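Local coordinates for SusD-like carbohydrate binding protein BF1063 (Bacteroides fragilis NCTC 9343, PDB 3I4G), which probably binds carbohydrate at the outer membrane of Bacteroides fragilis, as a member of the SusD family, at residues 462-467 against 509-514; 137-142 against 453-458; 118-123 against 189-194. One frame throughout, in Å; residues are numbered along the deposited sequence.

Contact 1 of 3, residues 462-467 against 509-514. With EDO (1,2-ethanediol), chain F; EDO (1,2-ethanediol), chain E.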
loop_
_atom_site.group_PDB
_atom_site.type_symbol
_atom_site.label_atom_id
_atom_site.label_comp_id
_atom_site.label_asym_id
_atom_site.label_seq_id
_atom_site.Cartn_x
_atom_site.Cartn_y
_atom_site.Cartn_z
ATOM N N GLY A 462 -6.366 -12.315 9.255
ATOM C CA GLY A 462 -6.015 -13.670 9.655
ATOM C C GLY A 462 -6.189 -14.692 8.529
ATOM O O GLY A 462 -6.451 -15.869 8.767
ATOM N N ILE A 463 -6.050 -14.224 7.288
ATOM C CA ILE A 463 -6.096 -15.122 6.125
ATOM C C ILE A 463 -4.759 -15.223 5.396
ATOM O O ILE A 463 -4.633 -15.959 4.421
ATOM C CB ILE A 463 -7.220 -14.764 5.123
ATOM C CG1 ILE A 463 -6.922 -13.497 4.342
ATOM C CG2 ILE A 463 -8.594 -14.668 5.856
ATOM C CD1 ILE A 463 -7.961 -13.228 3.223
ATOM N N ALA A 464 -3.737 -14.491 5.845
ATOM C CA ALA A 464 -2.427 -14.582 5.232
ATOM C C ALA A 464 -1.905 -15.990 5.200
ATOM O O ALA A 464 -1.295 -16.397 4.216
ATOM C CB ALA A 464 -1.426 -13.676 5.989
ATOM N N HIS A 465 -2.122 -16.759 6.260
ATOM C CA HIS A 465 -1.609 -18.133 6.280
ATOM C C HIS A 465 -2.339 -19.045 5.302
ATOM O O HIS A 465 -1.833 -20.134 4.996
ATOM C CB HIS A 465 -1.652 -18.724 7.692
ATOM C CG HIS A 465 -3.018 -19.102 8.145
ATOM N ND1 HIS A 465 -3.917 -18.185 8.674
ATOM C CD2 HIS A 465 -3.671 -20.292 8.109
ATOM C CE1 HIS A 465 -5.048 -18.810 8.961
ATOM N NE2 HIS A 465 -4.916 -20.092 8.661
ATOM N N GLU A 466 -3.508 -18.641 4.829
ATOM C CA GLU A 466 -4.197 -19.368 3.778
ATOM C C GLU A 466 -3.670 -18.953 2.415
ATOM O O GLU A 466 -3.204 -19.803 1.616
ATOM C CB GLU A 466 -5.694 -19.073 3.806
ATOM C CG GLU A 466 -6.426 -19.522 5.043
ATOM C CD GLU A 466 -7.891 -19.147 4.998
ATOM O OE1 GLU A 466 -8.665 -19.829 4.278
ATOM O OE2 GLU A 466 -8.294 -18.200 5.707
ATOM N N VAL A 467 -3.667 -17.661 2.133
ATOM C CA VAL A 467 -3.333 -17.223 0.781
ATOM C C VAL A 467 -1.830 -17.250 0.500
ATOM O O VAL A 467 -1.438 -17.311 -0.680
ATOM C CB VAL A 467 -3.938 -15.844 0.439
ATOM C CG1 VAL A 467 -5.474 -15.871 0.661
ATOM C CG2 VAL A 467 -3.279 -14.709 1.202
ATOM N N THR A 509 3.431 -17.899 13.531
ATOM C CA THR A 509 4.661 -17.121 13.591
ATOM C C THR A 509 4.707 -15.952 12.641
ATOM O O THR A 509 5.114 -14.851 13.059
ATOM C CB THR A 509 5.855 -18.050 13.310
ATOM O OG1 THR A 509 5.905 -19.019 14.365
ATOM C CG2 THR A 509 7.203 -17.305 13.260
ATOM N N ASP A 510 4.308 -16.135 11.379
ATOM C CA ASP A 510 4.492 -15.052 10.409
ATOM C C ASP A 510 3.440 -13.955 10.485
ATOM O O ASP A 510 3.533 -12.990 9.731
ATOM C CB ASP A 510 4.683 -15.640 9.017
ATOM C CG ASP A 510 6.022 -16.311 8.881
ATOM O OD1 ASP A 510 7.040 -15.728 9.334
ATOM O OD2 ASP A 510 6.075 -17.434 8.357
ATOM N N TYR A 511 2.472 -14.060 11.398
ATOM C CA TYR A 511 1.626 -12.915 11.696
ATOM C C TYR A 511 2.344 -11.831 12.502
ATOM O O TYR A 511 1.810 -10.728 12.638
ATOM C CB TYR A 511 0.329 -13.355 12.430
ATOM C CG TYR A 511 -0.652 -13.983 11.469
ATOM C CD1 TYR A 511 -1.311 -13.199 10.543
ATOM C CD2 TYR A 511 -0.949 -15.313 11.509
ATOM C CE1 TYR A 511 -2.208 -13.745 9.671
ATOM C CE2 TYR A 511 -1.863 -15.896 10.612
ATOM C CZ TYR A 511 -2.487 -15.074 9.717
ATOM O OH TYR A 511 -3.370 -15.586 8.786
ATOM N N THR A 512 3.536 -12.125 13.042
ATOM C CA THR A 512 4.274 -11.134 13.821
ATOM C C THR A 512 5.724 -11.118 13.343
ATOM O O THR A 512 6.370 -12.187 13.235
ATOM C CB THR A 512 4.250 -11.482 15.302
ATOM O OG1 THR A 512 2.899 -11.611 15.766
ATOM C CG2 THR A 512 4.891 -10.369 16.127
ATOM N N TRP A 513 6.264 -9.943 13.060
ATOM C CA TRP A 513 7.675 -9.828 12.712
ATOM C C TRP A 513 8.455 -9.819 14.032
ATOM O O TRP A 513 8.031 -9.171 14.975
ATOM C CB TRP A 513 7.979 -8.532 11.979
ATOM C CG TRP A 513 7.277 -8.301 10.679
ATOM C CD1 TRP A 513 6.489 -9.153 9.967
ATOM C CD2 TRP A 513 7.418 -7.130 9.876
ATOM N NE1 TRP A 513 6.068 -8.547 8.796
ATOM C CE2 TRP A 513 6.644 -7.304 8.710
ATOM C CE3 TRP A 513 8.147 -5.946 10.034
ATOM C CZ2 TRP A 513 6.553 -6.321 7.741
ATOM C CZ3 TRP A 513 8.027 -4.981 9.117
ATOM C CH2 TRP A 513 7.256 -5.166 7.968
ATOM N N PRO A 514 9.615 -10.511 14.083
ATOM C CA PRO A 514 10.449 -10.466 15.291
ATOM C C PRO A 514 11.105 -9.094 15.459
ATOM O O PRO A 514 11.309 -8.361 14.487
ATOM C CB PRO A 514 11.509 -11.514 15.018
ATOM C CG PRO A 514 11.650 -11.489 13.519
ATOM C CD PRO A 514 10.233 -11.272 12.997
HETATM C C1 EDO F . 7.529 -13.642 15.724
HETATM O O1 EDO F . 6.382 -14.483 15.463
HETATM C C2 EDO F . 8.334 -14.226 16.881
HETATM O O2 EDO F . 9.015 -15.382 16.385
HETATM C C1 EDO E . -3.410 -17.803 -3.901
HETATM O O1 EDO E . -2.265 -18.129 -3.094
HETATM C C2 EDO E . -4.652 -18.532 -3.404
HETATM O O2 EDO E . -5.001 -18.005 -2.135
#

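Contact 2 of 3, residues 137-142 against 453-458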
loop_
_atom_site.group_PDB
_atom_site.type_symbol
_atom_site.label_atom_id
_atom_site.label_comp_id
_atom_site.label_asym_id
_atom_site.label_seq_id
_atom_site.Cartn_x
_atom_site.Cartn_y
_atom_site.Cartn_z
ATOM N N ALA A 137 2.872 -1.371 15.304
ATOM C CA ALA A 137 1.862 -2.199 15.968
ATOM C C ALA A 137 1.198 -3.197 15.017
ATOM O O ALA A 137 0.757 -4.241 15.465
ATOM C CB ALA A 137 0.753 -1.312 16.614
ATOM N N SER A 138 1.127 -2.872 13.726
ATOM C CA SER A 138 0.564 -3.800 12.772
ATOM C C SER A 138 1.433 -5.038 12.570
ATOM O O SER A 138 0.908 -6.142 12.352
ATOM C CB SER A 138 0.371 -3.109 11.420
ATOM O OG SER A 138 -0.610 -2.076 11.473
ATOM N N TYR A 139 2.752 -4.881 12.646
ATOM C CA TYR A 139 3.658 -5.937 12.222
ATOM C C TYR A 139 4.545 -6.489 13.331
ATOM O O TYR A 139 4.621 -7.712 13.499
ATOM C CB TYR A 139 4.491 -5.419 11.034
ATOM C CG TYR A 139 3.627 -4.988 9.843
ATOM C CD1 TYR A 139 2.770 -5.892 9.241
ATOM C CD2 TYR A 139 3.671 -3.711 9.350
ATOM C CE1 TYR A 139 1.988 -5.513 8.179
ATOM C CE2 TYR A 139 2.901 -3.317 8.271
ATOM C CZ TYR A 139 2.074 -4.240 7.690
ATOM O OH TYR A 139 1.293 -3.914 6.580
ATOM N N PHE A 140 5.245 -5.619 14.069
ATOM C CA PHE A 140 6.017 -6.071 15.224
ATOM C C PHE A 140 5.124 -6.279 16.464
ATOM O O PHE A 140 5.447 -7.066 17.348
ATOM C CB PHE A 140 7.103 -5.057 15.567
ATOM C CG PHE A 140 8.135 -4.837 14.497
ATOM C CD1 PHE A 140 9.200 -5.711 14.331
ATOM C CD2 PHE A 140 8.076 -3.724 13.680
ATOM C CE1 PHE A 140 10.177 -5.479 13.400
ATOM C CE2 PHE A 140 9.061 -3.510 12.720
ATOM C CZ PHE A 140 10.132 -4.376 12.633
ATOM N N LYS A 141 4.032 -5.521 16.549
ATOM C CA LYS A 141 2.972 -5.652 17.556
ATOM C C LYS A 141 3.316 -5.128 18.935
ATOM O O LYS A 141 2.681 -4.173 19.368
ATOM C CB LYS A 141 2.423 -7.091 17.621
ATOM C CG LYS A 141 1.870 -7.501 16.244
ATOM C CD LYS A 141 0.969 -8.648 16.280
ATOM C CE LYS A 141 0.424 -8.880 14.881
ATOM N NZ LYS A 141 -0.484 -10.040 14.863
ATOM N N ASN A 142 4.283 -5.732 19.619
ATOM C CA ASN A 142 4.623 -5.365 20.996
ATOM C C ASN A 142 5.986 -4.710 20.924
ATOM O O ASN A 142 6.977 -5.374 20.700
ATOM C CB ASN A 142 4.612 -6.616 21.865
ATOM C CG ASN A 142 3.356 -7.426 21.670
ATOM O OD1 ASN A 142 2.244 -6.925 21.807
ATOM N ND2 ASN A 142 3.529 -8.718 21.331
ATOM N N ILE A 453 -1.503 -2.239 0.266
ATOM C CA ILE A 453 -2.434 -2.438 1.375
ATOM C C ILE A 453 -2.810 -3.912 1.541
ATOM O O ILE A 453 -3.301 -4.322 2.596
ATOM C CB ILE A 453 -3.676 -1.522 1.157
ATOM C CG1 ILE A 453 -3.236 -0.076 1.063
ATOM C CG2 ILE A 453 -4.691 -1.704 2.292
ATOM C CD1 ILE A 453 -4.327 0.849 0.552
ATOM N N ARG A 454 -2.586 -4.721 0.510
ATOM C CA ARG A 454 -3.050 -6.115 0.547
ATOM C C ARG A 454 -2.427 -6.914 1.682
ATOM O O ARG A 454 -3.125 -7.683 2.338
ATOM C CB ARG A 454 -2.749 -6.803 -0.771
ATOM C CG ARG A 454 -3.286 -8.244 -0.871
ATOM C CD ARG A 454 -4.769 -8.382 -0.783
ATOM N NE ARG A 454 -5.144 -9.789 -0.948
ATOM C CZ ARG A 454 -6.341 -10.268 -0.739
ATOM N NH1 ARG A 454 -7.312 -9.468 -0.343
ATOM N NH2 ARG A 454 -6.583 -11.545 -0.925
ATOM N N TYR A 455 -1.119 -6.778 1.884
ATOM C CA TYR A 455 -0.467 -7.495 2.969
ATOM C C TYR A 455 -1.064 -7.065 4.297
ATOM O O TYR A 455 -1.393 -7.949 5.140
ATOM C CB TYR A 455 1.040 -7.266 2.898
ATOM C CG TYR A 455 1.854 -7.938 3.967
ATOM C CD1 TYR A 455 1.978 -9.316 4.043
ATOM C CD2 TYR A 455 2.513 -7.191 4.897
ATOM C CE1 TYR A 455 2.726 -9.905 5.044
ATOM C CE2 TYR A 455 3.288 -7.757 5.865
ATOM C CZ TYR A 455 3.407 -9.122 5.934
ATOM O OH TYR A 455 4.189 -9.701 6.907
ATOM N N TRP A 456 -1.205 -5.765 4.526
ATOM C CA TRP A 456 -1.820 -5.293 5.766
ATOM C C TRP A 456 -3.191 -5.944 5.951
ATOM O O TRP A 456 -3.554 -6.372 7.047
ATOM C CB TRP A 456 -1.905 -3.764 5.717
ATOM C CG TRP A 456 -2.359 -3.164 6.980
ATOM C CD1 TRP A 456 -1.602 -3.006 8.106
ATOM C CD2 TRP A 456 -3.668 -2.670 7.285
ATOM N NE1 TRP A 456 -2.368 -2.460 9.118
ATOM C CE2 TRP A 456 -3.648 -2.245 8.644
ATOM C CE3 TRP A 456 -4.851 -2.530 6.552
ATOM C CZ2 TRP A 456 -4.772 -1.704 9.275
ATOM C CZ3 TRP A 456 -5.947 -1.968 7.183
ATOM C CH2 TRP A 456 -5.896 -1.567 8.525
ATOM N N ASP A 457 -3.985 -6.033 4.893
ATOM C CA ASP A 457 -5.312 -6.629 5.006
ATOM C C ASP A 457 -5.284 -8.127 5.308
ATOM O O ASP A 457 -5.984 -8.597 6.208
ATOM C CB ASP A 457 -6.107 -6.432 3.717
ATOM C CG ASP A 457 -6.617 -5.021 3.502
ATOM O OD1 ASP A 457 -6.759 -4.239 4.467
ATOM O OD2 ASP A 457 -6.944 -4.740 2.317
ATOM N N ILE A 458 -4.486 -8.908 4.570
ATOM C CA ILE A 458 -4.504 -10.354 4.775
ATOM C C ILE A 458 -3.920 -10.706 6.165
ATOM O O ILE A 458 -4.348 -11.675 6.800
ATOM C CB ILE A 458 -3.853 -11.154 3.650
ATOM C CG1 ILE A 458 -2.377 -10.809 3.512
ATOM C CG2 ILE A 458 -4.595 -10.893 2.338
ATOM C CD1 ILE A 458 -1.663 -11.603 2.364
HETATM O O HOH W 1 0.602 -3.827 3.283
#

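Contact 3 of 3, residues 118-123 against 189-194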
loop_
_atom_site.group_PDB
_atom_site.type_symbol
_atom_site.label_atom_id
_atom_site.label_comp_id
_atom_site.label_asym_id
_atom_site.label_seq_id
_atom_site.Cartn_x
_atom_site.Cartn_y
_atom_site.Cartn_z
ATOM N N LYS A 118 0.852 27.147 15.318
ATOM C CA LYS A 118 1.463 26.266 16.332
ATOM C C LYS A 118 0.546 25.065 16.639
ATOM O O LYS A 118 0.996 23.907 16.651
ATOM C CB LYS A 118 1.792 27.044 17.604
ATOM C CG LYS A 118 2.332 26.149 18.733
ATOM C CD LYS A 118 2.548 26.921 19.995
ATOM C CE LYS A 118 2.851 26.017 21.195
ATOM N NZ LYS A 118 3.070 26.763 22.454
ATOM N N THR A 119 -0.730 25.344 16.865
ATOM C CA THR A 119 -1.681 24.285 17.184
ATOM C C THR A 119 -1.804 23.264 16.048
ATOM O O THR A 119 -1.846 22.041 16.277
ATOM C CB THR A 119 -3.018 24.926 17.559
ATOM O OG1 THR A 119 -2.820 25.683 18.776
ATOM C CG2 THR A 119 -4.101 23.917 17.822
ATOM N N ARG A 120 -1.813 23.762 14.824
ATOM C CA ARG A 120 -1.828 22.879 13.661
ATOM C C ARG A 120 -0.582 22.021 13.595
ATOM O O ARG A 120 -0.661 20.805 13.401
ATOM C CB ARG A 120 -1.969 23.707 12.392
ATOM C CG ARG A 120 -1.977 22.835 11.161
ATOM C CD ARG A 120 -2.063 23.687 9.935
ATOM N NE ARG A 120 -2.048 22.854 8.734
ATOM C CZ ARG A 120 -2.118 23.341 7.500
ATOM N NH1 ARG A 120 -2.259 24.639 7.278
ATOM N NH2 ARG A 120 -2.082 22.508 6.461
HETATM N N MSE A 121 0.575 22.632 13.753
HETATM C CA MSE A 121 1.832 21.881 13.611
HETATM C C MSE A 121 2.011 20.818 14.693
HETATM O O MSE A 121 2.503 19.727 14.416
HETATM C CB MSE A 121 3.017 22.814 13.610
HETATM C CG MSE A 121 3.016 23.735 12.357
HETATM SE SE MSE A 121 4.713 24.648 12.115
HETATM C CE MSE A 121 4.370 25.956 13.404
ATOM N N ILE A 122 1.526 21.075 15.899
ATOM C CA ILE A 122 1.523 20.073 16.954
ATOM C C ILE A 122 0.669 18.892 16.503
ATOM O O ILE A 122 1.055 17.746 16.638
ATOM C CB ILE A 122 0.986 20.620 18.280
ATOM C CG1 ILE A 122 2.010 21.579 18.887
ATOM C CG2 ILE A 122 0.652 19.467 19.255
ATOM C CD1 ILE A 122 1.493 22.428 20.034
ATOM N N ALA A 123 -0.523 19.180 15.970
ATOM C CA ALA A 123 -1.369 18.101 15.447
ATOM C C ALA A 123 -0.698 17.320 14.320
ATOM O O ALA A 123 -0.827 16.081 14.245
ATOM C CB ALA A 123 -2.706 18.679 14.987
ATOM N N ALA A 189 -3.785 24.400 -2.755
ATOM C CA ALA A 189 -2.820 23.703 -3.602
ATOM C C ALA A 189 -1.395 23.786 -3.067
ATOM O O ALA A 189 -0.655 22.832 -3.144
ATOM C CB ALA A 189 -2.868 24.251 -5.012
ATOM N N GLY A 190 -1.043 24.908 -2.467
ATOM C CA GLY A 190 0.299 25.071 -1.934
ATOM C C GLY A 190 0.635 24.216 -0.749
ATOM O O GLY A 190 1.798 24.101 -0.399
ATOM N N GLU A 191 -0.376 23.633 -0.115
ATOM C CA GLU A 191 -0.183 22.753 1.023
ATOM C C GLU A 191 -0.381 21.268 0.650
ATOM O O GLU A 191 -0.440 20.386 1.511
ATOM C CB GLU A 191 -1.119 23.199 2.161
ATOM C CG GLU A 191 -0.673 24.500 2.816
ATOM C CD GLU A 191 -1.600 24.988 3.902
ATOM O OE1 GLU A 191 -2.528 24.252 4.263
ATOM O OE2 GLU A 191 -1.383 26.149 4.310
ATOM N N ALA A 192 -0.368 20.956 -0.655
ATOM C CA ALA A 192 -0.493 19.576 -1.093
ATOM C C ALA A 192 0.514 18.690 -0.409
ATOM O O ALA A 192 1.697 19.015 -0.400
ATOM C CB ALA A 192 -0.307 19.483 -2.626
ATOM N N GLY A 193 0.036 17.588 0.162
ATOM C CA GLY A 193 0.878 16.661 0.884
ATOM C C GLY A 193 0.724 16.782 2.385
ATOM O O GLY A 193 1.006 15.843 3.113
ATOM N N ARG A 194 0.284 17.936 2.863
ATOM C CA ARG A 194 0.091 18.135 4.324
ATOM C C ARG A 194 -1.103 17.327 4.818
ATOM O O ARG A 194 -2.084 17.106 4.081
ATOM C CB ARG A 194 -0.123 19.602 4.658
ATOM C CG ARG A 194 0.999 20.538 4.251
ATOM C CD ARG A 194 2.094 20.696 5.248
ATOM N NE ARG A 194 1.704 21.397 6.492
ATOM C CZ ARG A 194 1.674 22.709 6.692
ATOM N NH1 ARG A 194 1.866 23.574 5.715
ATOM N NH2 ARG A 194 1.334 23.170 7.879
#

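Contact 1 of 3, residues 462-467 against 509-514
The His465 and Tyr511 rings meet by their edges, planes at 72°, so neither lies over the other. The phenol OH of Tyr511 sits at the imidazole edge, in its plane, 2.7 Å from ND1 of His465. In return ND1 is at the edge of the phenol ring and in plane, while Ala464 CB approaches CE1 of Tyr511 obliquely at 3.8 Å. One imidazole face carries CG of Glu466, and Phe505 meets the Tyr511 ring edge-to-face. The His465 chi1 of 75° places CG between the backbone N and the carbonyl carbon, setting the ring so that ND1 and the backbone N of His465 both reach Tyr511 OH. His465 N donates to Tyr511 OH over 3.1 Å at 170°; with ND1, either partner could be the donor. The hydroxyl thus lies at a helix junction: a Schellman motif at Gly462 ends helix 454-461, and helix 464-467 starts two residues on. Within the SusD family region, this ties the junction to the loop between strand 497-502 and helix 517-522. An ethanediol, probably from the crystallisation liquor, hydrogen-bonds Val467 O; another bonds Thr509 O.

Contact 2 of 3, residues 137-142 against 453-458
Tyr139 enters between Tyr455 and Trp456, neighbours on helix 454-461, and meets each differently. Against Tyr455 its ring is nearly parallel, with planes 18° apart, but offset so that little more than the rims face each other: CE1 of Tyr139 lies 3.5 Å from CE2 of Tyr455, while the ring centroids are 5.5 Å apart. Against Trp456 the side chains cross at about a right angle and the planes stand at 83°. Here the phenol end does the touching, with OH of Tyr139 3.3 Å from CB and 3.4 Å from CD1 of Trp456, at the edge of the indole. Both helix residues hold CG anti to the backbone N, which swings the two rings off the helix toward Tyr139. Ser138 approaches the other end of the pyrrole edge: NE1 of Trp456 donates to OG of Ser138 over 3.0 Å, with OG lying in the indole plane. The three rings form a buried aromatic cluster joining helix 116-139, in the SusD-like N-terminal region, to the first turn of helix 454-461 in the SusD family region; Trp513 stacks on Tyr139 to extend it. Arg206 of helix 197-211 makes a cation-pi contact with Trp456. Ser138 OG also bonds Phe134 O in its own helix. A water accepts from Trp456 N but reaches Tyr139 OH only weakly. Tyr455 OH is satisfied by Trp513 NE1 and Trp456 NE1 by Ser138 OG, and this last, directional N-H bond should fix how the indole is rotated.

Contact 3 of 3, residues 118-123 against 189-194
Arg120 carries the whole contact on its guanidinium, which takes Glu191 at its edge and Arg194 on one face. The side chain runs fully extended from helix 116-139, CG anti to the backbone N and the chain straight beyond, so the charged group arrives at the far loop end-on. NH1 and NH2 both close on a single oxygen, OE1 of Glu191. NH2 of Arg120 is 2.8 Å, and NH1 3.1 Å, from OE1 of Glu191, both bonds lying in the guanidinium plane. They reach OE1 from the same side, above the carboxylate plane, and the two flat groups are turned 57° against each other. OE2 of Glu191 is held more loosely, by a weak 3.4 Å bond from NH1 of Arg120. The close-packed part is the stack: the guanidinium of Arg194 lies flat on that of Arg120, centres 3.9 Å apart and planes at 16°, with NH2 of Arg194 over the middle of the group, 3.5 Å from CZ of Arg120. Bends at chi2 and chi3 fold the Arg194 chain back to make this overlap. Two like charges in such proximity are probably offset by acids: Glu191 on Arg120, and Glu124, which forms a salt bridge with Arg194 NE and a long, weak ion pair with Arg120 NE. The loop turns away on its looser side, where Ala189 and Gly190 are exposed and make no contact with 118-123. A type II beta turn from Glu191 to Arg194, with Gly193 at positive phi, brings both charged residues round to face the helix. Within the largely helical N-terminal region, of a TPR-clan family, the contact joins the loop between helices 163-180 and 197-211 to helix 116-139, while Arg194 also touches Tyr32 of helix 21-33.

How the contacts relate
Contacts 1 and 2 are neighbours, their centres 9 Å apart, and they touch directly. Trp513, from the 509-514 loop of contact 1, probably hydrogen-bonds through its backbone N to Tyr139 O at 2.8 Å, and Tyr511 O packs 3.2 Å from CE of Lys141. Helices 454-461 and 464-467, following each other in the chain, also link the two. Contact 3 stands apart, its centre about 27 Å from that of contact 2 and about 36 Å from that of contact 1, which lies across the chain's centre. It shares helix 116-139 with contact 2: one helix thus joins the surface salt bridge to the buried aromatic cluster. No bound carbohydrate marks a sugar site here.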